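Local coordinates for orotate phosphoribosyltransferase (Aeropyrum pernix, PDB 2YZK), which probably catalyses the magnesium-dependent transfer of a ribosyl phosphate group from 5-phosphoribose 1-diphosphate to orotate, giving orotidine monophosphate in de novo pyrimidine synthesis, at residues 103-117 and 132-145. Residues are numbered along the deposited sequence; the frame is centred on the assembly and turned at random.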
ATOM      1  N   ASP A 103      -2.296   3.155 -13.148  1.00 12.33           N
ATOM      2  CA  ASP A 103      -2.957   3.375 -14.433  1.00 13.25           C
ATOM      3  C   ASP A 103      -3.978   2.301 -14.829  1.00 11.86           C
ATOM      4  O   ASP A 103      -3.902   1.706 -15.905  1.00 12.27           O
ATOM      5  CB  ASP A 103      -1.900   3.532 -15.536  1.00 16.05           C
ATOM      6  CG  ASP A 103      -2.506   3.902 -16.879  1.00 20.29           C
ATOM      7  OD1 ASP A 103      -3.388   4.787 -16.911  1.00 21.22           O
ATOM      8  OD2 ASP A 103      -2.088   3.316 -17.902  1.00 20.78           O
ATOM      9  N   PRO A 104      -4.945   2.026 -13.949  1.00 10.56           N
ATOM     10  CA  PRO A 104      -5.939   1.012 -14.311  1.00 11.13           C
ATOM     11  C   PRO A 104      -6.797   1.558 -15.457  1.00 11.47           C
ATOM     12  O   PRO A 104      -6.866   2.765 -15.660  1.00 10.53           O
ATOM     13  CB  PRO A 104      -6.726   0.829 -13.012  1.00 11.46           C
ATOM     14  CG  PRO A 104      -6.623   2.183 -12.357  1.00 11.50           C
ATOM     15  CD  PRO A 104      -5.175   2.534 -12.585  1.00 10.55           C
ATOM     16  N   PRO A 105      -7.446   0.675 -16.229  1.00 13.35           N
ATOM     17  CA  PRO A 105      -8.289   1.124 -17.346  1.00 14.32           C
ATOM     18  C   PRO A 105      -9.403   2.079 -16.906  1.00 15.38           C
ATOM     19  O   PRO A 105      -9.943   1.949 -15.805  1.00 14.12           O
ATOM     20  CB  PRO A 105      -8.842  -0.183 -17.902  1.00 16.15           C
ATOM     21  CG  PRO A 105      -7.713  -1.145 -17.644  1.00 16.22           C
ATOM     22  CD  PRO A 105      -7.318  -0.793 -16.227  1.00 15.29           C
ATOM     23  N   LYS A 106      -9.725   3.043 -17.767  1.00 15.57           N
ATOM     24  CA  LYS A 106     -10.784   4.009 -17.489  1.00 17.45           C
ATOM     25  C   LYS A 106     -12.087   3.264 -17.252  1.00 15.78           C
ATOM     26  O   LYS A 106     -12.403   2.305 -17.962  1.00 18.37           O
ATOM     27  CB  LYS A 106     -10.959   4.966 -18.673  1.00 18.61           C
ATOM     28  CG  LYS A 106     -10.087   6.207 -18.627  1.00 21.88           C
ATOM     29  CD  LYS A 106      -8.631   5.873 -18.386  1.00 24.38           C
ATOM     30  CE  LYS A 106      -7.787   7.134 -18.368  1.00 24.92           C
ATOM     31  NZ  LYS A 106      -6.393   6.846 -17.962  1.00 28.04           N
ATOM     32  N   GLY A 107     -12.841   3.713 -16.253  1.00 15.88           N
ATOM     33  CA  GLY A 107     -14.101   3.077 -15.927  1.00 14.25           C
ATOM     34  C   GLY A 107     -14.567   3.517 -14.556  1.00 14.55           C
ATOM     35  O   GLY A 107     -14.031   4.467 -13.987  1.00 14.13           O
ATOM     36  N   ARG A 108     -15.561   2.825 -14.017  1.00 13.95           N
ATOM     37  CA  ARG A 108     -16.092   3.163 -12.708  1.00 14.66           C
ATOM     38  C   ARG A 108     -15.255   2.505 -11.616  1.00 13.82           C
ATOM     39  O   ARG A 108     -14.979   1.308 -11.672  1.00 13.34           O
ATOM     40  CB  ARG A 108     -17.551   2.706 -12.597  1.00 17.54           C
ATOM     41  CG  ARG A 108     -18.238   3.149 -11.311  1.00 22.15           C
ATOM     42  CD  ARG A 108     -19.655   2.599 -11.210  1.00 25.53           C
ATOM     43  NE  ARG A 108     -20.302   3.005  -9.964  1.00 29.34           N
ATOM     44  CZ  ARG A 108     -20.737   4.236  -9.711  1.00 30.34           C
ATOM     45  NH1 ARG A 108     -20.603   5.193 -10.623  1.00 32.86           N
ATOM     46  NH2 ARG A 108     -21.301   4.515  -8.542  1.00 30.86           N
ATOM     47  N   VAL A 109     -14.850   3.290 -10.625  1.00 11.37           N
ATOM     48  CA  VAL A 109     -14.037   2.761  -9.537  1.00 11.68           C
ATOM     49  C   VAL A 109     -14.613   3.100  -8.168  1.00 11.68           C
ATOM     50  O   VAL A 109     -15.521   3.922  -8.044  1.00 11.12           O
ATOM     51  CB  VAL A 109     -12.602   3.331  -9.594  1.00 10.93           C
ATOM     52  CG1 VAL A 109     -12.013   3.121 -10.971  1.00  9.74           C
ATOM     53  CG2 VAL A 109     -12.614   4.811  -9.227  1.00 12.03           C
ATOM     54  N   VAL A 110     -14.075   2.451  -7.143  1.00 10.93           N
ATOM     55  CA  VAL A 110     -14.469   2.708  -5.766  1.00 10.82           C
ATOM     56  C   VAL A 110     -13.179   3.092  -5.053  1.00 10.83           C
ATOM     57  O   VAL A 110     -12.162   2.414  -5.205  1.00  9.42           O
ATOM     58  CB  VAL A 110     -15.060   1.456  -5.085  1.00 12.37           C
ATOM     59  CG1 VAL A 110     -15.251   1.709  -3.595  1.00 11.25           C
ATOM     60  CG2 VAL A 110     -16.397   1.101  -5.723  1.00 10.87           C
ATOM     61  N   VAL A 111     -13.206   4.190  -4.302  1.00  9.64           N
ATOM     62  CA  VAL A 111     -12.018   4.617  -3.572  1.00 10.83           C
ATOM     63  C   VAL A 111     -12.065   4.040  -2.166  1.00 10.78           C
ATOM     64  O   VAL A 111     -13.138   3.909  -1.574  1.00  9.36           O
ATOM     65  CB  VAL A 111     -11.908   6.150  -3.483  1.00 11.47           C
ATOM     66  CG1 VAL A 111     -11.664   6.721  -4.857  1.00 14.98           C
ATOM     67  CG2 VAL A 111     -13.169   6.735  -2.892  1.00 15.66           C
ATOM     68  N   VAL A 112     -10.891   3.696  -1.643  1.00  9.16           N
ATOM     69  CA  VAL A 112     -10.784   3.092  -0.320  1.00  9.60           C
ATOM     70  C   VAL A 112      -9.766   3.793   0.576  1.00  8.98           C
ATOM     71  O   VAL A 112      -8.648   4.101   0.151  1.00  8.45           O
ATOM     72  CB  VAL A 112     -10.368   1.603  -0.446  1.00  9.62           C
ATOM     73  CG1 VAL A 112     -10.202   0.978   0.934  1.00 11.68           C
ATOM     74  CG2 VAL A 112     -11.400   0.844  -1.262  1.00 11.19           C
ATOM     75  N   ASP A 113     -10.159   4.044   1.821  1.00  9.06           N
ATOM     76  CA  ASP A 113      -9.258   4.663   2.789  1.00 10.51           C
ATOM     77  C   ASP A 113      -9.518   3.967   4.116  1.00 10.25           C
ATOM     78  O   ASP A 113     -10.592   3.400   4.314  1.00 10.39           O
ATOM     79  CB  ASP A 113      -9.527   6.166   2.919  1.00 11.13           C
ATOM     80  CG  ASP A 113      -8.305   6.935   3.407  1.00 12.59           C
ATOM     81  OD1 ASP A 113      -7.293   6.293   3.761  1.00 12.40           O
ATOM     82  OD2 ASP A 113      -8.353   8.183   3.432  1.00 14.91           O
ATOM     83  N   ASP A 114      -8.549   3.987   5.029  1.00  9.65           N
ATOM     84  CA  ASP A 114      -8.782   3.309   6.289  1.00 10.49           C
ATOM     85  C   ASP A 114      -9.725   4.066   7.213  1.00 10.77           C
ATOM     86  O   ASP A 114     -10.691   3.490   7.708  1.00  8.88           O
ATOM     87  CB  ASP A 114      -7.450   2.959   6.987  1.00 11.98           C
ATOM     88  CG  ASP A 114      -6.583   4.173   7.303  1.00 13.58           C
ATOM     89  OD1 ASP A 114      -6.832   5.285   6.790  1.00 11.53           O
ATOM     90  OD2 ASP A 114      -5.615   3.986   8.074  1.00 12.59           O
ATOM     91  N   VAL A 115      -9.482   5.359   7.401  1.00 11.44           N
ATOM     92  CA  VAL A 115     -10.314   6.173   8.286  1.00 11.37           C
ATOM     93  C   VAL A 115     -10.747   7.490   7.641  1.00 12.33           C
ATOM     94  O   VAL A 115      -9.921   8.218   7.083  1.00 10.22           O
ATOM     95  CB  VAL A 115      -9.555   6.498   9.602  1.00 12.57           C
ATOM     96  CG1 VAL A 115     -10.405   7.377  10.500  1.00 13.84           C
ATOM     97  CG2 VAL A 115      -9.187   5.215  10.318  1.00 12.31           C
ATOM     98  N   ALA A 116     -12.040   7.789   7.720  1.00 11.13           N
ATOM     99  CA  ALA A 116     -12.566   9.034   7.170  1.00 12.24           C
ATOM    100  C   ALA A 116     -12.598  10.063   8.296  1.00 13.57           C
ATOM    101  O   ALA A 116     -13.234   9.848   9.329  1.00 15.01           O
ATOM    102  CB  ALA A 116     -13.974   8.820   6.610  1.00 11.18           C
ATOM    103  N   THR A 117     -11.890  11.168   8.099  1.00 14.32           N
ATOM    104  CA  THR A 117     -11.848  12.227   9.095  1.00 15.58           C
ATOM    105  C   THR A 117     -12.690  13.392   8.588  1.00 15.07           C
ATOM    106  O   THR A 117     -13.904  13.399   8.769  1.00 17.11           O
ATOM    107  CB  THR A 117     -10.392  12.679   9.363  1.00 17.15           C
ATOM    108  OG1 THR A 117      -9.799  13.157   8.150  1.00 18.31           O
ATOM    109  CG2 THR A 117      -9.564  11.515   9.890  1.00 17.07           C
ATOM    110  N   ASN A 132      -9.034  12.473 -14.621  1.00 16.54           N
ATOM    111  CA  ASN A 132      -8.259  11.555 -15.442  1.00 17.47           C
ATOM    112  C   ASN A 132      -9.085  10.492 -16.159  1.00 17.30           C
ATOM    113  O   ASN A 132      -8.564   9.442 -16.532  1.00 17.18           O
ATOM    114  CB  ASN A 132      -7.156  10.905 -14.599  1.00 19.48           C
ATOM    115  CG  ASN A 132      -5.988  11.847 -14.348  1.00 21.00           C
ATOM    116  OD1 ASN A 132      -5.177  12.097 -15.238  1.00 24.64           O
ATOM    117  ND2 ASN A 132      -5.907  12.385 -13.137  1.00 21.10           N
ATOM    118  N   GLY A 133     -10.374  10.766 -16.343  1.00 15.67           N
ATOM    119  CA  GLY A 133     -11.232   9.842 -17.064  1.00 17.44           C
ATOM    120  C   GLY A 133     -11.909   8.711 -16.314  1.00 15.90           C
ATOM    121  O   GLY A 133     -12.416   7.780 -16.944  1.00 17.57           O
ATOM    122  N   TYR A 134     -11.921   8.770 -14.989  1.00 14.57           N
ATOM    123  CA  TYR A 134     -12.575   7.728 -14.202  1.00 12.36           C
ATOM    124  C   TYR A 134     -13.871   8.277 -13.639  1.00 12.94           C
ATOM    125  O   TYR A 134     -14.064   9.492 -13.578  1.00 13.36           O
ATOM    126  CB  TYR A 134     -11.705   7.297 -13.019  1.00 12.51           C
ATOM    127  CG  TYR A 134     -10.383   6.688 -13.396  1.00 12.38           C
ATOM    128  CD1 TYR A 134     -10.275   5.327 -13.688  1.00 11.41           C
ATOM    129  CD2 TYR A 134      -9.233   7.474 -13.467  1.00 11.17           C
ATOM    130  CE1 TYR A 134      -9.042   4.760 -14.038  1.00 10.08           C
ATOM    131  CE2 TYR A 134      -8.008   6.923 -13.817  1.00 11.64           C
ATOM    132  CZ  TYR A 134      -7.918   5.571 -14.101  1.00 10.86           C
ATOM    133  OH  TYR A 134      -6.698   5.042 -14.456  1.00 11.55           O
ATOM    134  N   THR A 135     -14.768   7.381 -13.248  1.00 11.30           N
ATOM    135  CA  THR A 135     -16.005   7.808 -12.622  1.00 11.89           C
ATOM    136  C   THR A 135     -15.996   7.157 -11.248  1.00 12.02           C
ATOM    137  O   THR A 135     -15.501   6.032 -11.083  1.00 12.24           O
ATOM    138  CB  THR A 135     -17.266   7.376 -13.418  1.00 12.87           C
ATOM    139  OG1 THR A 135     -17.343   5.951 -13.483  1.00 15.18           O
ATOM    140  CG2 THR A 135     -17.226   7.953 -14.819  1.00 12.14           C
ATOM    141  N   VAL A 136     -16.515   7.871 -10.256  1.00 13.18           N
ATOM    142  CA  VAL A 136     -16.544   7.358  -8.896  1.00 13.56           C
ATOM    143  C   VAL A 136     -17.672   7.986  -8.090  1.00 14.56           C
ATOM    144  O   VAL A 136     -17.820   9.210  -8.055  1.00 14.75           O
ATOM    145  CB  VAL A 136     -15.183   7.610  -8.193  1.00 14.47           C
ATOM    146  CG1 VAL A 136     -14.755   9.056  -8.366  1.00 15.01           C
ATOM    147  CG2 VAL A 136     -15.282   7.257  -6.723  1.00 14.78           C
ATOM    148  N   GLY A 137     -18.476   7.141  -7.452  1.00 14.04           N
ATOM    149  CA  GLY A 137     -19.584   7.643  -6.658  1.00 13.80           C
ATOM    150  C   GLY A 137     -19.628   7.043  -5.268  1.00 12.94           C
ATOM    151  O   GLY A 137     -20.515   7.364  -4.480  1.00 13.27           O
ATOM    152  N   THR A 138     -18.669   6.174  -4.969  1.00 11.42           N
ATOM    153  CA  THR A 138     -18.612   5.516  -3.672  1.00 11.39           C
ATOM    154  C   THR A 138     -17.213   5.545  -3.064  1.00 11.28           C
ATOM    155  O   THR A 138     -16.219   5.311  -3.757  1.00 10.15           O
ATOM    156  CB  THR A 138     -19.042   4.036  -3.796  1.00 12.47           C
ATOM    157  OG1 THR A 138     -20.382   3.968  -4.302  1.00 12.99           O
ATOM    158  CG2 THR A 138     -18.967   3.334  -2.443  1.00 12.67           C
ATOM    159  N   ALA A 139     -17.153   5.848  -1.770  1.00 10.26           N
ATOM    160  CA  ALA A 139     -15.905   5.871  -1.013  1.00  9.39           C
ATOM    161  C   ALA A 139     -16.151   4.891   0.129  1.00 10.24           C
ATOM    162  O   ALA A 139     -17.178   4.958   0.809  1.00  9.91           O
ATOM    163  CB  ALA A 139     -15.617   7.269  -0.471  1.00 10.92           C
ATOM    164  N   LEU A 140     -15.204   3.983   0.329  1.00  9.45           N
ATOM    165  CA  LEU A 140     -15.327   2.951   1.340  1.00 10.26           C
ATOM    166  C   LEU A 140     -14.205   3.051   2.364  1.00  9.59           C
ATOM    167  O   LEU A 140     -13.038   3.144   2.000  1.00  9.05           O
ATOM    168  CB  LEU A 140     -15.297   1.588   0.635  1.00  9.97           C
ATOM    169  CG  LEU A 140     -15.122   0.316   1.457  1.00 10.54           C
ATOM    170  CD1 LEU A 140     -16.334   0.116   2.339  1.00 12.43           C
ATOM    171  CD2 LEU A 140     -14.926  -0.870   0.512  1.00  9.43           C
ATOM    172  N   VAL A 141     -14.568   3.047   3.644  1.00  8.77           N
ATOM    173  CA  VAL A 141     -13.583   3.118   4.716  1.00  9.72           C
ATOM    174  C   VAL A 141     -13.932   2.124   5.819  1.00  7.96           C
ATOM    175  O   VAL A 141     -15.053   1.622   5.886  1.00  9.70           O
ATOM    176  CB  VAL A 141     -13.498   4.536   5.348  1.00 10.16           C
ATOM    177  CG1 VAL A 141     -13.180   5.569   4.279  1.00 10.10           C
ATOM    178  CG2 VAL A 141     -14.801   4.882   6.054  1.00 11.69           C
ATOM    179  N   LEU A 142     -12.958   1.837   6.672  1.00  8.30           N
ATOM    180  CA  LEU A 142     -13.163   0.920   7.783  1.00  9.79           C
ATOM    181  C   LEU A 142     -13.882   1.654   8.903  1.00 10.04           C
ATOM    182  O   LEU A 142     -14.873   1.162   9.451  1.00 10.72           O
ATOM    183  CB  LEU A 142     -11.821   0.397   8.302  1.00 11.64           C
ATOM    184  CG  LEU A 142     -11.169  -0.725   7.498  1.00 13.72           C
ATOM    185  CD1 LEU A 142      -9.735  -0.918   7.978  1.00 14.49           C
ATOM    186  CD2 LEU A 142     -11.983  -2.011   7.656  1.00 14.19           C
ATOM    187  N   VAL A 143     -13.381   2.838   9.230  1.00  9.44           N
ATOM    188  CA  VAL A 143     -13.960   3.644  10.294  1.00 10.32           C
ATOM    189  C   VAL A 143     -14.227   5.088   9.892  1.00 10.65           C
ATOM    190  O   VAL A 143     -13.358   5.774   9.355  1.00 11.51           O
ATOM    191  CB  VAL A 143     -13.043   3.656  11.545  1.00 10.52           C
ATOM    192  CG1 VAL A 143     -13.603   4.612  12.595  1.00 11.32           C
ATOM    193  CG2 VAL A 143     -12.934   2.255  12.122  1.00  9.37           C
ATOM    194  N   ASP A 144     -15.449   5.542  10.146  1.00 11.04           N
ATOM    195  CA  ASP A 144     -15.810   6.922   9.852  1.00 13.02           C
ATOM    196  C   ASP A 144     -15.868   7.625  11.204  1.00 13.23           C
ATOM    197  O   ASP A 144     -16.604   7.204  12.095  1.00 12.77           O
ATOM    198  CB  ASP A 144     -17.171   6.981   9.148  1.00 12.69           C
ATOM    199  CG  ASP A 144     -17.657   8.407   8.918  1.00 14.58           C
ATOM    200  OD1 ASP A 144     -16.840   9.348   9.025  1.00 12.89           O
ATOM    201  OD2 ASP A 144     -18.859   8.585   8.619  1.00 13.01           O
ATOM    202  N   ARG A 145     -15.078   8.680  11.367  1.00 12.99           N
ATOM    203  CA  ARG A 145     -15.072   9.400  12.629  1.00 15.05           C
ATOM    204  C   ARG A 145     -16.403  10.101  12.862  1.00 15.04           C
ATOM    205  O   ARG A 145     -16.721  10.482  13.990  1.00 16.29           O
ATOM    206  CB  ARG A 145     -13.936  10.422  12.661  1.00 14.97           C
ATOM    207  CG  ARG A 145     -12.539   9.814  12.712  1.00 16.24           C
ATOM    208  CD  ARG A 145     -11.514  10.898  13.010  1.00 17.84           C
ATOM    209  NE  ARG A 145     -11.826  11.552  14.278  1.00 18.45           N
ATOM    210  CZ  ARG A 145     -11.420  11.117  15.467  1.00 19.79           C
ATOM    211  NH1 ARG A 145     -10.664  10.030  15.561  1.00 19.18           N
ATOM    212  NH2 ARG A 145     -11.795  11.753  16.568  1.00 17.25           N
TER
HETATM  213  O   HOH W   1      -4.543   6.585 -15.402  1.00 22.32           O
HETATM  214  O   HOH W   2     -18.163   4.319  -7.291  1.00 18.31           O
HETATM  215  O   HOH W   3     -16.123  11.992   9.310  1.00 15.36           O
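Tyr-134 reaches across to the loop 103-107 and gives its hydroxyl to a backbone carbonyl, with OH 2.6 Å from Pro-104 O. The carbonyls of Pro-104, Pro-105 and Gly-107 all lie at the ring edge, near its plane. The side chains of Pro-104 and Tyr-134 cross at about a right angle, with Pro-104 CG 3.9 Å from Tyr-134 CE1. One water donates to both Tyr-134 OH and Asp-103 OD1; the other carboxylate oxygen of Asp-103 is held by Arg-33 of the second subunit. Beyond the loop, strands 108-113 and 135-141 run parallel, their segments at 28°. They are neighbours in the central parallel sheet of the type I phosphoribosyltransferase fold, joined by helix 120-131. At Gly-137 the pairing opens, and a water links Val-109 O to Gly-137 N. In Val-111, CG1 stands anti to the carbonyl carbon (chi1 -67°). This puts CG2 between the backbone N and the carbonyl carbon, where it presses tightly on Ala-139 CB at 3.5 Å. The Val-111 and Val-136 side chains cross at about a right angle, Val-111 CG1 4.1 Å from Val-136 CG2, and both touch Ile-126 of helix 120-131. Both strands turn a corner, at Asp-114 and Leu-142. There Asp-114 O accepts two bonds, from Val-143 N at 3.2 Å and from Leu-142 N at 3.0 Å, the latter more bent. Ala-116, past its corner, packs CB back on CG2 of Val-141, which lies before the other corner. Thr-117 CG2 touches Arg-145 CD at 3.7 Å; both residues are predicted to bind orotate, and Glu-147 holds the arginine NE in a salt bridge.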